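Local coordinates for carbohydrate-binding protein (Flavonifractor plautii, PDB 6N1B) that removes the acetyl group from N-acetylgalactosamine, probably of the A blood-group antigen, in a gut-bacterial pathway converting A to universal O type blood, at residues S206-Y211 with I219-N224; L261-Q266 with V315-L320; Q266-W271 with S288-G293. All coordinates share one frame; numbering follows the deposited sequence.

Contact 1: residues S206-Y211 with I219-N224; sequences SPTIVY and ILWANN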
ATOM      1  N   SER A 206      -3.338  -5.879  -4.209  1.00  7.99           N
ATOM      2  CA  SER A 206      -3.278  -4.881  -3.141  1.00  7.91           C
ATOM      3  C   SER A 206      -3.805  -5.388  -1.751  1.00  7.45           C
ATOM      4  O   SER A 206      -4.663  -4.730  -1.155  1.00  7.80           O
ATOM      5  CB  SER A 206      -4.016  -3.589  -3.554  1.00  8.01           C
ATOM      6  OG  SER A 206      -3.888  -2.546  -2.603  1.00  8.16           O
ATOM      7  N   PRO A 207      -3.241  -6.520  -1.331  1.00  7.87           N
ATOM      8  CA  PRO A 207      -3.663  -6.965   0.042  1.00  8.26           C
ATOM      9  C   PRO A 207      -3.427  -5.934   1.105  1.00  8.32           C
ATOM     10  O   PRO A 207      -2.350  -5.277   1.092  1.00  9.29           O
ATOM     11  CB  PRO A 207      -2.756  -8.220   0.234  1.00  8.61           C
ATOM     12  CG  PRO A 207      -1.563  -7.981  -0.578  1.00  9.62           C
ATOM     13  CD  PRO A 207      -2.113  -7.316  -1.827  1.00  8.21           C
ATOM     14  N   THR A 208      -4.345  -5.729   2.001  1.00  7.06           N
ATOM     15  CA  THR A 208      -4.178  -4.752   3.065  1.00  7.38           C
ATOM     16  C   THR A 208      -4.667  -5.414   4.322  1.00  7.13           C
ATOM     17  O   THR A 208      -5.798  -5.968   4.341  1.00  8.25           O
ATOM     18  CB  THR A 208      -4.810  -3.395   2.711  1.00  8.12           C
ATOM     19  OG1 THR A 208      -4.704  -2.494   3.795  1.00  9.36           O
ATOM     20  CG2 THR A 208      -6.265  -3.461   2.344  1.00  9.26           C
ATOM     21  N   ILE A 209      -3.869  -5.375   5.387  1.00  7.60           N
ATOM     22  CA  ILE A 209      -4.117  -6.111   6.629  1.00  7.45           C
ATOM     23  C   ILE A 209      -4.329  -5.197   7.815  1.00  8.58           C
ATOM     24  O   ILE A 209      -3.625  -4.191   7.956  1.00  9.28           O
ATOM     25  CB  ILE A 209      -2.929  -7.085   6.853  1.00  8.13           C
ATOM     26  CG1 ILE A 209      -2.757  -8.100   5.763  1.00  8.73           C
ATOM     27  CG2 ILE A 209      -3.121  -7.803   8.211  1.00  8.69           C
ATOM     28  CD1 ILE A 209      -2.075  -7.661   4.446  1.00  8.85           C
ATOM     29  N   VAL A 210      -5.283  -5.532   8.641  1.00  8.56           N
ATOM     30  CA  VAL A 210      -5.569  -4.880   9.929  1.00  9.29           C
ATOM     31  C   VAL A 210      -5.811  -5.964  10.949  1.00  8.87           C
ATOM     32  O   VAL A 210      -6.467  -6.964  10.700  1.00 10.56           O
ATOM     33  CB  VAL A 210      -6.818  -3.961   9.832  1.00  9.90           C
ATOM     34  CG1 VAL A 210      -7.283  -3.449  11.214  1.00 12.69           C
ATOM     35  CG2 VAL A 210      -6.584  -2.827   8.895  1.00 10.39           C
ATOM     36  N   TYR A 211      -5.262  -5.749  12.152  1.00  8.66           N
ATOM     37  CA  TYR A 211      -5.671  -6.529  13.340  1.00  9.16           C
ATOM     38  C   TYR A 211      -6.829  -5.908  13.999  1.00  9.06           C
ATOM     39  O   TYR A 211      -6.804  -4.783  14.454  1.00 10.45           O
ATOM     40  CB  TYR A 211      -4.491  -6.677  14.312  1.00 10.17           C
ATOM     41  CG  TYR A 211      -4.949  -7.565  15.493  1.00  9.40           C
ATOM     42  CD1 TYR A 211      -5.012  -8.930  15.312  1.00 10.18           C
ATOM     43  CD2 TYR A 211      -5.290  -7.044  16.729  1.00  9.83           C
ATOM     44  CE1 TYR A 211      -5.431  -9.779  16.350  1.00 10.38           C
ATOM     45  CE2 TYR A 211      -5.676  -7.854  17.789  1.00 10.16           C
ATOM     46  CZ  TYR A 211      -5.785  -9.187  17.582  1.00 10.34           C
ATOM     47  OH  TYR A 211      -6.156 -10.066  18.581  1.00 11.73           O
ATOM     48  N   ILE A 219      -7.485  -9.367   9.528  1.00  7.68           N
ATOM     49  CA  ILE A 219      -8.304  -9.222   8.362  1.00  8.14           C
ATOM     50  C   ILE A 219      -7.456  -8.786   7.207  1.00  7.71           C
ATOM     51  O   ILE A 219      -6.630  -7.857   7.359  1.00  8.98           O
ATOM     52  CB  ILE A 219      -9.498  -8.267   8.584  1.00  8.34           C
ATOM     53  CG1 ILE A 219     -10.218  -8.565   9.895  1.00  9.54           C
ATOM     54  CG2 ILE A 219     -10.407  -8.302   7.403  1.00  9.37           C
ATOM     55  CD1 ILE A 219     -11.310  -7.585  10.262  1.00 11.84           C
ATOM     56  N   LEU A 220      -7.649  -9.384   6.040  1.00  8.59           N
ATOM     57  CA  LEU A 220      -6.924  -9.009   4.828  1.00  7.85           C
ATOM     58  C   LEU A 220      -7.961  -8.725   3.740  1.00  7.95           C
ATOM     59  O   LEU A 220      -8.816  -9.590   3.471  1.00  9.25           O
ATOM     60  CB  LEU A 220      -5.972 -10.129   4.416  1.00  9.74           C
ATOM     61  CG  LEU A 220      -5.082  -9.902   3.164  1.00  8.75           C
ATOM     62  CD1 LEU A 220      -3.828 -10.804   3.269  1.00 10.97           C
ATOM     63  CD2 LEU A 220      -5.774 -10.153   1.851  1.00  9.72           C
ATOM     64  N   TRP A 221      -7.967  -7.525   3.160  1.00  7.94           N
ATOM     65  CA  TRP A 221      -8.794  -7.186   2.026  1.00  8.02           C
ATOM     66  C   TRP A 221      -7.945  -7.138   0.757  1.00  8.20           C
ATOM     67  O   TRP A 221      -6.779  -6.713   0.795  1.00  9.03           O
ATOM     68  CB  TRP A 221      -9.432  -5.815   2.174  1.00  8.04           C
ATOM     69  CG  TRP A 221     -10.386  -5.676   3.342  1.00  7.65           C
ATOM     70  CD1 TRP A 221     -11.755  -5.756   3.324  1.00  8.51           C
ATOM     71  CD2 TRP A 221     -10.053  -5.334   4.729  1.00  8.66           C
ATOM     72  NE1 TRP A 221     -12.267  -5.531   4.563  1.00  9.10           N
ATOM     73  CE2 TRP A 221     -11.256  -5.260   5.454  1.00  8.23           C
ATOM     74  CE3 TRP A 221      -8.886  -5.164   5.414  1.00  8.70           C
ATOM     75  CZ2 TRP A 221     -11.303  -4.964   6.800  1.00  9.54           C
ATOM     76  CZ3 TRP A 221      -8.919  -4.882   6.761  1.00  8.51           C
ATOM     77  CH2 TRP A 221     -10.094  -4.782   7.451  1.00  8.96           C
ATOM     78  N   ALA A 222      -8.475  -7.637  -0.336  1.00  8.01           N
ATOM     79  CA  ALA A 222      -7.759  -7.654  -1.588  1.00  8.12           C
ATOM     80  C   ALA A 222      -8.747  -7.460  -2.736  1.00  7.99           C
ATOM     81  O   ALA A 222      -9.949  -7.714  -2.573  1.00  8.79           O
ATOM     82  CB  ALA A 222      -6.950  -8.955  -1.776  1.00 10.17           C
ATOM     83  N   ASN A 223      -8.247  -7.001  -3.899  1.00  7.55           N
ATOM     84  CA  ASN A 223      -9.113  -6.787  -5.071  1.00  7.38           C
ATOM     85  C   ASN A 223      -9.005  -7.972  -6.016  1.00  7.07           C
ATOM     86  O   ASN A 223      -7.924  -8.376  -6.462  1.00  9.11           O
ATOM     87  CB  ASN A 223      -8.732  -5.486  -5.758  1.00  7.96           C
ATOM     88  CG  ASN A 223      -9.578  -5.149  -6.914  1.00  7.90           C
ATOM     89  OD1 ASN A 223     -10.768  -5.561  -6.954  1.00  9.36           O
ATOM     90  ND2 ASN A 223      -9.063  -4.367  -7.841  1.00  9.83           N
ATOM     91  N   ASN A 224     -10.187  -8.554  -6.318  1.00  8.08           N
ATOM     92  CA  ASN A 224     -10.297  -9.728  -7.226  1.00  8.39           C
ATOM     93  C   ASN A 224     -10.519  -9.237  -8.664  1.00  8.88           C
ATOM     94  O   ASN A 224     -11.643  -8.709  -8.947  1.00  9.68           O
ATOM     95  CB  ASN A 224     -11.404 -10.600  -6.754  1.00  8.87           C
ATOM     96  CG  ASN A 224     -11.448 -11.918  -7.471  1.00  9.21           C
ATOM     97  OD1 ASN A 224     -11.187 -11.926  -8.723  1.00 10.56           O
ATOM     98  ND2 ASN A 224     -11.758 -12.999  -6.802  1.00 10.49           N
TER
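Val210 and Trp221 meet diagonally across two antiparallel strands: the six-membered part of the indole reaches toward the neighbouring strand, edge first, until CZ3 lies 3.8 Å from Val210 CG2, with Val210 CB in the ring plane at its edge. The indole gets there because its CG stands anti to the carbonyl carbon (chi1 -63°). The same edge brings Trp221 CE3 to 3.4 Å from Thr208 O, while Ile219 CG2 lies over one indole face, offset toward the rim. On the other side of the sheet, Ile209 and Leu220 form a non-hydrogen-bonded pair whose side chains slant across each other, CD1 of Ile209 being 3.8 Å from CD1 of Leu220; Leu220 CD2 turns to Pro207 CB.

Four backbone bonds fix this register: Thr208 and Trp221 exchange one pair, Val210 and Ile219 the other, with Thr208 N 2.9 Å from Trp221 O. The axes, 162° apart, show the strands antiparallel, and their short connection makes them a beta hairpin. Strand 207-212 is outermost in its four-stranded sheet, strand 217-224 passes on to 237-243, and Thr208 OG1 bonds Val275 N of strand 269-278 and the calcium ligands Asp122 and Asp274.

Contact 2: residues L261-Q266 with V315-L320; sequences LDENGQ and VGTKPL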
ATOM      1  N   LEU A 261     -21.401   5.836  -5.897  1.00  9.19           N
ATOM      2  CA  LEU A 261     -21.475   6.657  -7.098  1.00  9.75           C
ATOM      3  C   LEU A 261     -20.555   7.890  -6.989  1.00 10.39           C
ATOM      4  O   LEU A 261     -20.420   8.456  -5.904  1.00 11.68           O
ATOM      5  CB  LEU A 261     -22.898   7.060  -7.317  1.00 11.81           C
ATOM      6  CG  LEU A 261     -23.982   5.920  -7.351  1.00 12.67           C
ATOM      7  CD1 LEU A 261     -25.351   6.467  -7.764  1.00 16.05           C
ATOM      8  CD2 LEU A 261     -23.577   4.749  -8.188  1.00 11.06           C
ATOM      9  N   ASP A 262     -20.054   8.307  -8.170  1.00  9.96           N
ATOM     10  CA  ASP A 262     -19.275   9.522  -8.251  1.00  9.96           C
ATOM     11  C   ASP A 262     -20.179  10.729  -8.509  1.00 10.28           C
ATOM     12  O   ASP A 262     -21.407  10.644  -8.403  1.00 11.79           O
ATOM     13  CB  ASP A 262     -18.155   9.356  -9.295  1.00 11.95           C
ATOM     14  CG  ASP A 262     -18.628   9.292 -10.754  1.00 10.91           C
ATOM     15  OD1 ASP A 262     -19.833   9.585 -10.969  1.00 10.80           O
ATOM     16  OD2 ASP A 262     -17.728   9.048 -11.563  1.00 13.12           O
ATOM     17  N   GLU A 263     -19.558  11.877  -8.806  1.00 11.37           N
ATOM     18  CA  GLU A 263     -20.358  13.123  -8.940  1.00 13.44           C
ATOM     19  C   GLU A 263     -21.252  13.171 -10.173  1.00 13.86           C
ATOM     20  O   GLU A 263     -22.135  13.977 -10.256  1.00 17.55           O
ATOM     21  CB  GLU A 263     -19.385  14.373  -9.001  1.00 15.21           C
ATOM     22  CG  GLU A 263     -18.867  14.689  -7.677  1.00 19.29           C
ATOM     23  CD  GLU A 263     -19.078  16.226  -7.301  1.00 51.16           C
ATOM     24  OE1 GLU A 263     -20.145  16.632  -6.676  1.00 81.30           O
ATOM     25  OE2 GLU A 263     -18.192  17.063  -7.670  1.00 74.52           O
ATOM     26  N   ASN A 264     -21.037  12.223 -11.106  1.00 12.14           N
ATOM     27  CA  ASN A 264     -21.947  12.003 -12.233  1.00 13.99           C
ATOM     28  C   ASN A 264     -22.945  10.889 -11.984  1.00 14.16           C
ATOM     29  O   ASN A 264     -23.713  10.446 -12.903  1.00 15.47           O
ATOM     30  CB  ASN A 264     -21.092  11.655 -13.474  1.00 19.30           C
ATOM     31  CG  ASN A 264     -20.185  12.789 -13.823  1.00 22.54           C
ATOM     32  OD1 ASN A 264     -20.607  13.944 -13.823  1.00 24.29           O
ATOM     33  ND2 ASN A 264     -18.971  12.485 -14.246  1.00 26.28           N
ATOM     34  N   GLY A 265     -22.990  10.373 -10.803  1.00 11.78           N
ATOM     35  CA  GLY A 265     -23.868   9.271 -10.568  1.00 12.43           C
ATOM     36  C   GLY A 265     -23.445   7.962 -11.123  1.00 13.02           C
ATOM     37  O   GLY A 265     -24.311   7.104 -11.347  1.00 13.91           O
ATOM     38  N   GLN A 266     -22.137   7.764 -11.404  1.00 12.08           N
ATOM     39  CA  GLN A 266     -21.576   6.600 -12.100  1.00 12.04           C
ATOM     40  C   GLN A 266     -20.887   5.739 -11.026  1.00 10.71           C
ATOM     41  O   GLN A 266     -20.188   6.244 -10.147  1.00 10.22           O
ATOM     42  CB  GLN A 266     -20.528   6.946 -13.163  1.00 19.14           C
ATOM     43  CG  GLN A 266     -20.775   7.941 -14.286  1.00 29.35           C
ATOM     44  CD  GLN A 266     -22.037   7.525 -14.753  1.00 21.29           C
ATOM     45  OE1 GLN A 266     -22.131   6.239 -15.197  1.00 31.48           O
ATOM     46  NE2 GLN A 266     -22.918   8.472 -15.138  1.00 27.56           N
ATOM     47  N   VAL A 315     -17.899   7.740   1.447  1.00  8.74           N
ATOM     48  CA  VAL A 315     -18.160   9.081   2.043  1.00  9.84           C
ATOM     49  C   VAL A 315     -18.294  10.110   0.889  1.00  9.27           C
ATOM     50  O   VAL A 315     -17.298  10.443   0.236  1.00 11.11           O
ATOM     51  CB  VAL A 315     -17.031   9.492   2.944  1.00 10.65           C
ATOM     52  CG1 VAL A 315     -17.350  10.896   3.505  1.00 10.61           C
ATOM     53  CG2 VAL A 315     -16.822   8.495   4.058  1.00 11.73           C
ATOM     54  N   GLY A 316     -19.497  10.566   0.634  1.00 10.86           N
ATOM     55  CA  GLY A 316     -19.776  11.551  -0.373  1.00 11.63           C
ATOM     56  C   GLY A 316     -19.689  11.006  -1.809  1.00 11.27           C
ATOM     57  O   GLY A 316     -19.376   9.812  -1.972  1.00 15.07           O
ATOM     58  N   THR A 317     -19.836  11.851  -2.791  1.00 10.38           N
ATOM     59  CA  THR A 317     -19.673  11.588  -4.159  1.00 11.15           C
ATOM     60  C   THR A 317     -18.307  11.986  -4.709  1.00 10.30           C
ATOM     61  O   THR A 317     -17.883  11.638  -5.813  1.00 11.91           O
ATOM     62  CB  THR A 317     -20.747  12.219  -5.056  1.00 12.94           C
ATOM     63  OG1 THR A 317     -20.699  13.629  -4.843  1.00 14.75           O
ATOM     64  CG2 THR A 317     -22.082  11.694  -4.722  1.00 18.00           C
ATOM     65  N   LYS A 318     -17.643  12.923  -3.946  1.00 11.74           N
ATOM     66  CA  LYS A 318     -16.490  13.597  -4.402  1.00 11.09           C
ATOM     67  C   LYS A 318     -15.205  12.789  -4.162  1.00 10.37           C
ATOM     68  O   LYS A 318     -15.093  12.106  -3.139  1.00 11.05           O
ATOM     69  CB  LYS A 318     -16.390  14.995  -3.719  1.00 13.60           C
ATOM     70  CG  LYS A 318     -17.549  15.888  -4.175  1.00 16.45           C
ATOM     71  CD  LYS A 318     -17.708  17.145  -3.356  1.00 18.41           C
ATOM     72  CE  LYS A 318     -16.505  18.015  -3.406  1.00 23.74           C
ATOM     73  NZ  LYS A 318     -16.853  19.293  -2.578  1.00 21.57           N
ATOM     74  N   PRO A 319     -14.186  12.960  -5.003  1.00 10.37           N
ATOM     75  CA  PRO A 319     -12.885  12.296  -4.766  1.00 10.56           C
ATOM     76  C   PRO A 319     -12.175  12.877  -3.579  1.00 10.09           C
ATOM     77  O   PRO A 319     -12.254  14.068  -3.279  1.00 11.51           O
ATOM     78  CB  PRO A 319     -12.088  12.533  -6.050  1.00 12.44           C
ATOM     79  CG  PRO A 319     -12.751  13.736  -6.632  1.00 16.56           C
ATOM     80  CD  PRO A 319     -14.158  13.748  -6.208  1.00 12.41           C
ATOM     81  N   LEU A 320     -11.486  11.996  -2.867  1.00  9.25           N
ATOM     82  CA  LEU A 320     -10.563  12.394  -1.849  1.00  9.26           C
ATOM     83  C   LEU A 320      -9.287  12.988  -2.455  1.00  9.23           C
ATOM     84  O   LEU A 320      -8.704  13.921  -1.805  1.00 10.41           O
ATOM     85  CB  LEU A 320     -10.191  11.129  -0.987  1.00 11.28           C
ATOM     86  CG  LEU A 320      -9.195  11.253   0.108  1.00 10.98           C
ATOM     87  CD1 LEU A 320      -9.742  12.197   1.197  1.00 11.46           C
ATOM     88  CD2 LEU A 320      -8.825   9.903   0.694  1.00 10.79           C
TER
HETATM   89  O   HOH W   1     -16.688  12.398  -8.797  1.00 21.94           O
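Thr317 turns its OG1 between its own backbone N and carbonyl carbon (chi1 59°), and Glu263, with CG beside its backbone N and the chain bent at chi2, carries that CG to 3.5 Å from Thr317 OG1. The two side chains cross at about a right angle. Glu263 belongs to a type I beta turn, Asp262 to Gly265, which also contains an Asx turn and faces a second surface loop, 315-320, across a small interface of 217 Å².

Beyond its bend, the glutamate lies against the aliphatic part of Lys318, where Glu263 CD comes within 3.5 Å of Lys318 CG. The charged ends do not pair: Glu263 OE2 and Lys318 NZ remain 5.7 Å apart, and the ammonium group is instead bonded to Val402 O at helix 396-404. Any attraction between the two charges is therefore probably modest. Thr317 points its side chain at the turn, with CG2 near the carbonyl oxygens of Leu261 and Asp262. Leu261 O is itself bonded to a glycerol, probably left from crystallisation.

The turn keeps its shape largely through its own bonds. Asp262 OD1 accepts from Asn264 N, which defines the Asx turn, and from Gln266 N at 3.0 Å; the two donors arrive from opposite faces of the carboxylate, each about 50° out of its plane. Gly265 N closes the beta turn onto Asp262 O, and Asp262 N reaches Gln266 O.

Across the interface no direct hydrogen bond forms; Glu263 N and Thr317 O come close, but at a poor angle. A water bridges them instead, accepting from Glu263 N at 2.9 Å and donating a weak bond to Thr317 O at 3.3 Å.

Contact 3: residues Q266-W271 with S288-G293; sequences QQLAPW and SQCFAG. With GLA (alpha-D-galactopyranose), chain B.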
ATOM      1  N   GLN A 266     -22.137   7.764 -11.404  1.00 12.08           N
ATOM      2  CA  GLN A 266     -21.576   6.600 -12.100  1.00 12.04           C
ATOM      3  C   GLN A 266     -20.887   5.739 -11.026  1.00 10.71           C
ATOM      4  O   GLN A 266     -20.188   6.244 -10.147  1.00 10.22           O
ATOM      5  CB  GLN A 266     -20.528   6.946 -13.163  1.00 19.14           C
ATOM      6  CG  GLN A 266     -20.775   7.941 -14.286  1.00 29.35           C
ATOM      7  CD  GLN A 266     -22.037   7.525 -14.753  1.00 21.29           C
ATOM      8  OE1 GLN A 266     -22.131   6.239 -15.197  1.00 31.48           O
ATOM      9  NE2 GLN A 266     -22.918   8.472 -15.138  1.00 27.56           N
ATOM     10  N   GLN A 267     -21.056   4.391 -11.126  1.00  8.55           N
ATOM     11  CA  GLN A 267     -20.452   3.502 -10.133  1.00  8.15           C
ATOM     12  C   GLN A 267     -18.949   3.471 -10.251  1.00  8.43           C
ATOM     13  O   GLN A 267     -18.402   3.413 -11.321  1.00 10.16           O
ATOM     14  CB  GLN A 267     -21.067   2.120 -10.402  1.00  9.85           C
ATOM     15  CG  GLN A 267     -20.530   1.039  -9.405  1.00  8.69           C
ATOM     16  CD  GLN A 267     -20.902   1.235  -7.986  1.00  8.01           C
ATOM     17  OE1 GLN A 267     -22.106   1.492  -7.671  1.00 10.42           O
ATOM     18  NE2 GLN A 267     -19.906   1.110  -7.061  1.00  9.07           N
ATOM     19  N   LEU A 268     -18.316   3.451  -9.087  1.00  8.10           N
ATOM     20  CA  LEU A 268     -16.851   3.305  -9.011  1.00  8.66           C
ATOM     21  C   LEU A 268     -16.473   1.878  -8.753  1.00  8.01           C
ATOM     22  O   LEU A 268     -17.157   1.145  -8.017  1.00  9.14           O
ATOM     23  CB  LEU A 268     -16.326   4.250  -7.876  1.00  8.20           C
ATOM     24  CG  LEU A 268     -16.500   5.752  -8.186  1.00  9.14           C
ATOM     25  CD1 LEU A 268     -16.517   6.502  -6.904  1.00 10.36           C
ATOM     26  CD2 LEU A 268     -15.372   6.146  -9.072  1.00 10.23           C
ATOM     27  N   ALA A 269     -15.332   1.466  -9.286  1.00  8.94           N
ATOM     28  CA  ALA A 269     -14.794   0.135  -9.121  1.00  8.39           C
ATOM     29  C   ALA A 269     -13.408   0.196  -8.496  1.00  7.48           C
ATOM     30  O   ALA A 269     -12.654   1.154  -8.726  1.00  8.79           O
ATOM     31  CB  ALA A 269     -14.678  -0.569 -10.476  1.00  9.90           C
ATOM     32  N   PRO A 270     -13.052  -0.823  -7.716  1.00  7.40           N
ATOM     33  CA  PRO A 270     -11.789  -0.805  -7.017  1.00  7.57           C
ATOM     34  C   PRO A 270     -10.633  -1.176  -7.948  1.00  8.38           C
ATOM     35  O   PRO A 270     -10.718  -2.037  -8.797  1.00  8.02           O
ATOM     36  CB  PRO A 270     -11.935  -1.879  -5.932  1.00  8.38           C
ATOM     37  CG  PRO A 270     -12.942  -2.867  -6.567  1.00  9.46           C
ATOM     38  CD  PRO A 270     -13.863  -1.960  -7.350  1.00  9.08           C
ATOM     39  N   TRP A 271      -9.454  -0.575  -7.635  1.00  7.58           N
ATOM     40  CA  TRP A 271      -8.173  -1.085  -8.124  1.00  7.86           C
ATOM     41  C   TRP A 271      -7.264  -1.531  -7.017  1.00  7.42           C
ATOM     42  O   TRP A 271      -6.867  -2.713  -6.917  1.00  8.33           O
ATOM     43  CB  TRP A 271      -7.405  -0.079  -9.080  1.00  8.16           C
ATOM     44  CG  TRP A 271      -6.095  -0.638  -9.571  1.00  8.71           C
ATOM     45  CD1 TRP A 271      -4.826  -0.111  -9.308  1.00  8.32           C
ATOM     46  CD2 TRP A 271      -5.882  -1.871 -10.286  1.00  8.32           C
ATOM     47  NE1 TRP A 271      -3.899  -0.893  -9.880  1.00  9.44           N
ATOM     48  CE2 TRP A 271      -4.482  -1.973 -10.512  1.00  8.79           C
ATOM     49  CE3 TRP A 271      -6.737  -2.824 -10.884  1.00  8.41           C
ATOM     50  CZ2 TRP A 271      -3.902  -3.003 -11.170  1.00  9.55           C
ATOM     51  CZ3 TRP A 271      -6.134  -3.864 -11.573  1.00  9.25           C
ATOM     52  CH2 TRP A 271      -4.748  -3.986 -11.726  1.00  9.42           C
ATOM     53  N   SER A 288      -9.410   4.089  -1.152  1.00  8.23           N
ATOM     54  CA  SER A 288      -9.503   3.249  -2.363  1.00  8.00           C
ATOM     55  C   SER A 288      -9.025   4.030  -3.602  1.00  7.26           C
ATOM     56  O   SER A 288      -9.596   5.095  -3.899  1.00  8.26           O
ATOM     57  CB  SER A 288     -10.979   2.822  -2.562  1.00  8.64           C
ATOM     58  OG  SER A 288     -11.150   2.225  -3.809  1.00  9.03           O
ATOM     59  N   GLN A 289      -8.034   3.495  -4.282  1.00  7.23           N
ATOM     60  CA  GLN A 289      -7.703   3.961  -5.628  1.00  7.70           C
ATOM     61  C   GLN A 289      -8.688   3.258  -6.548  1.00  8.19           C
ATOM     62  O   GLN A 289      -8.724   2.014  -6.613  1.00  8.21           O
ATOM     63  CB  GLN A 289      -6.261   3.528  -5.975  1.00  7.75           C
ATOM     64  CG  GLN A 289      -5.909   3.879  -7.399  1.00  7.72           C
ATOM     65  CD  GLN A 289      -4.700   3.150  -7.932  1.00  7.77           C
ATOM     66  OE1 GLN A 289      -4.049   2.385  -7.200  1.00  8.87           O
ATOM     67  NE2 GLN A 289      -4.444   3.301  -9.274  1.00  8.18           N
ATOM     68  N   CYS A 290      -9.539   4.056  -7.220  1.00  8.19           N
ATOM     69  CA  CYS A 290     -10.725   3.564  -7.903  1.00  8.23           C
ATOM     70  C   CYS A 290     -10.978   4.306  -9.169  1.00  8.93           C
ATOM     71  O   CYS A 290     -10.302   5.326  -9.460  1.00  9.10           O
ATOM     72  CB  CYS A 290     -11.924   3.532  -6.944  1.00  8.79           C
ATOM     73  SG  CYS A 290     -12.341   5.178  -6.293  1.00  9.63           S
ATOM     74  N   PHE A 291     -11.996   3.911  -9.931  1.00  7.92           N
ATOM     75  CA  PHE A 291     -12.213   4.443 -11.270  1.00  8.42           C
ATOM     76  C   PHE A 291     -13.635   4.201 -11.717  1.00  9.46           C
ATOM     77  O   PHE A 291     -14.236   3.149 -11.329  1.00  9.29           O
ATOM     78  CB  PHE A 291     -11.193   3.870 -12.254  1.00  9.32           C
ATOM     79  CG  PHE A 291     -11.237   2.368 -12.343  1.00  9.09           C
ATOM     80  CD1 PHE A 291     -10.544   1.577 -11.438  1.00  8.73           C
ATOM     81  CD2 PHE A 291     -12.043   1.764 -13.310  1.00  9.61           C
ATOM     82  CE1 PHE A 291     -10.634   0.207 -11.507  1.00  8.40           C
ATOM     83  CE2 PHE A 291     -12.103   0.396 -13.378  1.00 10.17           C
ATOM     84  CZ  PHE A 291     -11.450  -0.383 -12.451  1.00  9.77           C
ATOM     85  N   ALA A 292     -14.141   5.057 -12.585  1.00  9.38           N
ATOM     86  CA  ALA A 292     -15.506   4.896 -13.149  1.00  9.96           C
ATOM     87  C   ALA A 292     -15.493   4.347 -14.559  1.00 11.10           C
ATOM     88  O   ALA A 292     -16.534   3.870 -15.045  1.00 12.09           O
ATOM     89  CB  ALA A 292     -16.244   6.234 -13.168  1.00 11.63           C
ATOM     90  N   GLY A 293     -14.334   4.312 -15.202  1.00 12.05           N
ATOM     91  CA  GLY A 293     -14.279   3.821 -16.592  1.00 11.79           C
ATOM     92  C   GLY A 293     -13.851   2.372 -16.753  1.00 12.85           C
ATOM     93  O   GLY A 293     -14.151   1.525 -15.877  1.00 12.80           O
TER
HETATM   94  C1  GLA B   3      -0.545  -3.783 -13.198  1.00 16.88           C
HETATM   95  C2  GLA B   3      -0.000  -4.038 -11.753  1.00 14.12           C
HETATM   96  C3  GLA B   3       0.580  -5.460 -11.672  1.00 22.29           C
HETATM   97  C4  GLA B   3      -0.458  -6.545 -12.139  1.00 15.92           C
HETATM   98  C5  GLA B   3      -1.086  -6.133 -13.506  1.00 18.54           C
HETATM   99  C6  GLA B   3      -2.293  -6.918 -13.829  1.00 20.19           C
HETATM  100  O2  GLA B   3       1.068  -3.042 -11.538  1.00 20.90           O
HETATM  101  O3  GLA B   3       1.199  -5.758 -10.192  1.00 20.41           O
HETATM  102  O4  GLA B   3      -1.396  -6.602 -11.131  1.00 18.65           O
HETATM  103  O5  GLA B   3      -1.633  -4.742 -13.462  1.00 17.06           O
HETATM  104  O6  GLA B   3      -2.853  -6.607 -15.177  1.00 14.53           O
HETATM  105  O   HOH W   2     -19.093   3.737 -13.966  1.00 19.93           O
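Ala269 and Phe291 pack tightly, the methyl CB lying over one face of the phenyl ring, 4.2 Å from its centroid and 25° off the normal. The ring reaches this place because Phe291 CG sits between its own backbone N and carbonyl carbon (chi1 59°), and its CE1 also touches Trp271 CB. Three backbone bonds hold the strands: Ala269 and Phe291 exchange two, and Trp271 N reaches Gln289 O at 2.9 Å. Trp271 and Gln289 run side by side, amide and indole planes 80° apart, with the amide at the ring edge and Gln289 OE1 3.4 Å from Trp271 CD1, while Gln289 NE2 is hydrogen-bonded to Ser299 OG.

Toward Gln266 the fit slackens. Gln266 CB and Ala292 CB come no nearer than 4.3 Å, and a water adds a bridge, donating to Gln267 O and Ala292 O, each at 2.8 Å. Gln266 is solvent-exposed.

At the other end, Trp271 presents its edge to the bound galactose, CH2 lying 3.6 Å from GLA O5, while NE1 bonds Tyr335 OH and Tyr230 meets the indole edge-to-face. A beta hairpin thus places an aromatic residue in the wall of the glycan pocket, meeting the sugar edge-on rather than by stacking.

From the N terminus, contact 1 comes first, closing the short hairpin of strands 207-212 and 217-224 before either other contact begins. Contact 2 then opens at 261-266 and closes at 315-320, joining the loop ahead of strand 269-278 to the one after strand 313-314. Within that span lies contact 3, the hairpin of strands 269-278 and 283-291; the two share Gln266, and Asp262 packs on Leu268 and Ala292. Contacts 1 and 3 belong to successive four-stranded sheets, consistent with neighbouring blades of a beta-propeller, tied by a probable hydrogen bond from Asn223 ND2 to Trp271 O. Contact 2 does not touch contact 1; their centres are about 23 Å apart.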